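Local atomic coordinates of polycomb protein Pcl (Drosophila melanogaster, PDB entry 5OQD), a protein that helps establish repression of homeotic genes in the early embryo as a component of the histone H3-methylating Esc/E(z) complex, here represented by its second PHD finger and winged-helix domain. Residues I90-V95 with E124-L129. Numbering follows the deposited sequence.
Sequences IEWVDV and EQRHQL
V95 and L129 mark the nearest backbone approach between 90-95 and 124-129, with their CA atoms 7.7 Å apart, a spacing that leaves the joint to side chains. One partner is the first turn of helix 92-104, whose V95 N bonds to E91 O at 3.2 Å; the other is the C-terminal end of helix 114-125 and the residues that follow, where Q125 O accepts from both Q128 N and L129 N. E91 occupies the N-cap position, and its OE1 receives W92 N at 2.9 Å, 22° out of the carboxylate plane. D94 OD2 in turn takes E91 N at 3.0 Å, tying the incoming strand-to-helix link back onto the first turn.

Across the interface, L129 CD1 fits against both methyls of V95, 3.6 Å from CG1 and 3.8 Å from CG2. With V95 CG1 anti to the backbone N (chi1 172°), both branches present themselves to this single methyl. Farther out, R126 CD lies loosely at the indole edge, 4.4 Å from W92 CH2 and near the ring plane, while R126 NH1 is hydrogen-bonded to L138 O.

The contact lies inside the winged-helix domain. Just before helix 92-104, I90 shares backbone hydrogen bonding with P130, which directly follows 124-129. I122 touches W92 and V95, L143 packs on W92 and R126, and the W135 ring meets the indole with planes at about 50°, so helices 92-104, 114-125 and 140-153 come together round W92.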
loop_
_atom_site.group_PDB
_atom_site.type_symbol
_atom_site.label_atom_id
_atom_site.label_comp_id
_atom_site.label_asym_id
_atom_site.label_seq_id
_atom_site.Cartn_x
_atom_site.Cartn_y
_atom_site.Cartn_z
ATOM N N ILE B 90 -4.101 -5.780 4.538
ATOM C CA ILE B 90 -4.667 -5.068 3.407
ATOM C C ILE B 90 -5.669 -5.888 2.616
ATOM O O ILE B 90 -5.581 -7.100 2.550
ATOM C CB ILE B 90 -3.573 -4.574 2.451
ATOM C CG1 ILE B 90 -2.976 -5.741 1.681
ATOM C CG2 ILE B 90 -2.492 -3.845 3.218
ATOM C CD1 ILE B 90 -2.328 -5.326 0.388
ATOM N N GLU B 91 -6.649 -5.198 2.059
ATOM C CA GLU B 91 -7.666 -5.791 1.207
ATOM C C GLU B 91 -7.257 -5.941 -0.256
ATOM O O GLU B 91 -6.191 -5.501 -0.667
ATOM C CB GLU B 91 -8.978 -5.024 1.326
ATOM C CG GLU B 91 -9.972 -5.688 2.261
ATOM C CD GLU B 91 -10.848 -6.709 1.558
ATOM O OE1 GLU B 91 -10.354 -7.396 0.643
ATOM O OE2 GLU B 91 -12.036 -6.823 1.918
ATOM N N TRP B 92 -8.126 -6.580 -1.031
ATOM C CA TRP B 92 -7.898 -6.826 -2.449
ATOM C C TRP B 92 -7.743 -5.545 -3.251
ATOM O O TRP B 92 -6.975 -5.495 -4.190
ATOM C CB TRP B 92 -9.013 -7.692 -3.035
ATOM C CG TRP B 92 -8.863 -9.119 -2.676
ATOM C CD1 TRP B 92 -9.753 -9.891 -2.008
ATOM C CD2 TRP B 92 -7.733 -9.948 -2.945
ATOM N NE1 TRP B 92 -9.253 -11.152 -1.845
ATOM C CE2 TRP B 92 -8.012 -11.212 -2.416
ATOM C CE3 TRP B 92 -6.513 -9.743 -3.583
ATOM C CZ2 TRP B 92 -7.119 -12.263 -2.502
ATOM C CZ3 TRP B 92 -5.633 -10.787 -3.669
ATOM C CH2 TRP B 92 -5.936 -12.030 -3.134
ATOM N N VAL B 93 -8.487 -4.512 -2.896
ATOM C CA VAL B 93 -8.377 -3.252 -3.604
ATOM C C VAL B 93 -6.964 -2.708 -3.469
ATOM O O VAL B 93 -6.420 -2.149 -4.407
ATOM C CB VAL B 93 -9.379 -2.212 -3.077
ATOM C CG1 VAL B 93 -9.279 -2.092 -1.571
ATOM C CG2 VAL B 93 -9.140 -0.867 -3.729
ATOM N N ASP B 94 -6.382 -2.859 -2.288
ATOM C CA ASP B 94 -5.007 -2.450 -2.046
ATOM C C ASP B 94 -4.004 -3.240 -2.886
ATOM O O ASP B 94 -3.052 -2.686 -3.411
ATOM C CB ASP B 94 -4.679 -2.557 -0.559
ATOM C CG ASP B 94 -5.690 -1.841 0.310
ATOM O OD1 ASP B 94 -6.134 -0.751 -0.073
ATOM O OD2 ASP B 94 -6.040 -2.367 1.376
ATOM N N VAL B 95 -4.234 -4.536 -3.014
ATOM C CA VAL B 95 -3.414 -5.402 -3.853
ATOM C C VAL B 95 -3.511 -4.992 -5.321
ATOM O O VAL B 95 -2.502 -4.921 -6.025
ATOM C CB VAL B 95 -3.833 -6.876 -3.705
ATOM C CG1 VAL B 95 -3.106 -7.743 -4.722
ATOM C CG2 VAL B 95 -3.571 -7.360 -2.290
ATOM N N GLU B 124 2.135 -13.929 -8.323
ATOM C CA GLU B 124 3.536 -13.913 -7.946
ATOM C C GLU B 124 3.718 -13.401 -6.531
ATOM O O GLU B 124 4.491 -13.953 -5.759
ATOM C CB GLU B 124 4.330 -13.025 -8.897
ATOM C CG GLU B 124 4.463 -13.578 -10.304
ATOM C CD GLU B 124 5.108 -12.593 -11.256
ATOM O OE1 GLU B 124 5.710 -11.613 -10.777
ATOM O OE2 GLU B 124 5.013 -12.798 -12.483
ATOM N N GLN B 125 2.992 -12.347 -6.186
ATOM C CA GLN B 125 3.194 -11.678 -4.910
ATOM C C GLN B 125 2.236 -12.078 -3.802
ATOM O O GLN B 125 2.280 -11.516 -2.720
ATOM C CB GLN B 125 3.167 -10.165 -5.092
ATOM C CG GLN B 125 4.325 -9.639 -5.917
ATOM C CD GLN B 125 5.663 -9.959 -5.292
ATOM O OE1 GLN B 125 5.826 -9.881 -4.078
ATOM N NE2 GLN B 125 6.633 -10.315 -6.121
ATOM N N ARG B 126 1.385 -13.051 -4.063
ATOM C CA ARG B 126 0.346 -13.384 -3.114
ATOM C C ARG B 126 0.976 -13.817 -1.803
ATOM O O ARG B 126 0.501 -13.468 -0.731
ATOM C CB ARG B 126 -0.536 -14.491 -3.679
ATOM C CG ARG B 126 -1.384 -15.202 -2.646
ATOM C CD ARG B 126 -2.840 -15.208 -3.064
ATOM N NE ARG B 126 -3.080 -16.108 -4.181
ATOM C CZ ARG B 126 -3.936 -17.119 -4.142
ATOM N NH1 ARG B 126 -4.627 -17.355 -3.038
ATOM N NH2 ARG B 126 -4.099 -17.891 -5.201
ATOM N N HIS B 127 2.060 -14.572 -1.902
ATOM C CA HIS B 127 2.756 -15.094 -0.741
ATOM C C HIS B 127 3.280 -13.950 0.102
ATOM O O HIS B 127 3.304 -14.024 1.324
ATOM C CB HIS B 127 3.905 -16.000 -1.177
ATOM N N GLN B 128 3.723 -12.900 -0.570
ATOM C CA GLN B 128 4.446 -11.803 0.064
ATOM C C GLN B 128 3.505 -10.752 0.652
ATOM O O GLN B 128 3.834 -10.099 1.644
ATOM C CB GLN B 128 5.395 -11.143 -0.939
ATOM N N LEU B 129 2.339 -10.597 0.034
ATOM C CA LEU B 129 1.369 -9.585 0.445
ATOM C C LEU B 129 0.839 -9.825 1.854
ATOM O O LEU B 129 0.672 -10.968 2.273
ATOM C CB LEU B 129 0.203 -9.542 -0.543
ATOM C CG LEU B 129 0.541 -9.117 -1.972
ATOM C CD1 LEU B 129 -0.551 -9.564 -2.928
ATOM C CD2 LEU B 129 0.749 -7.614 -2.056
#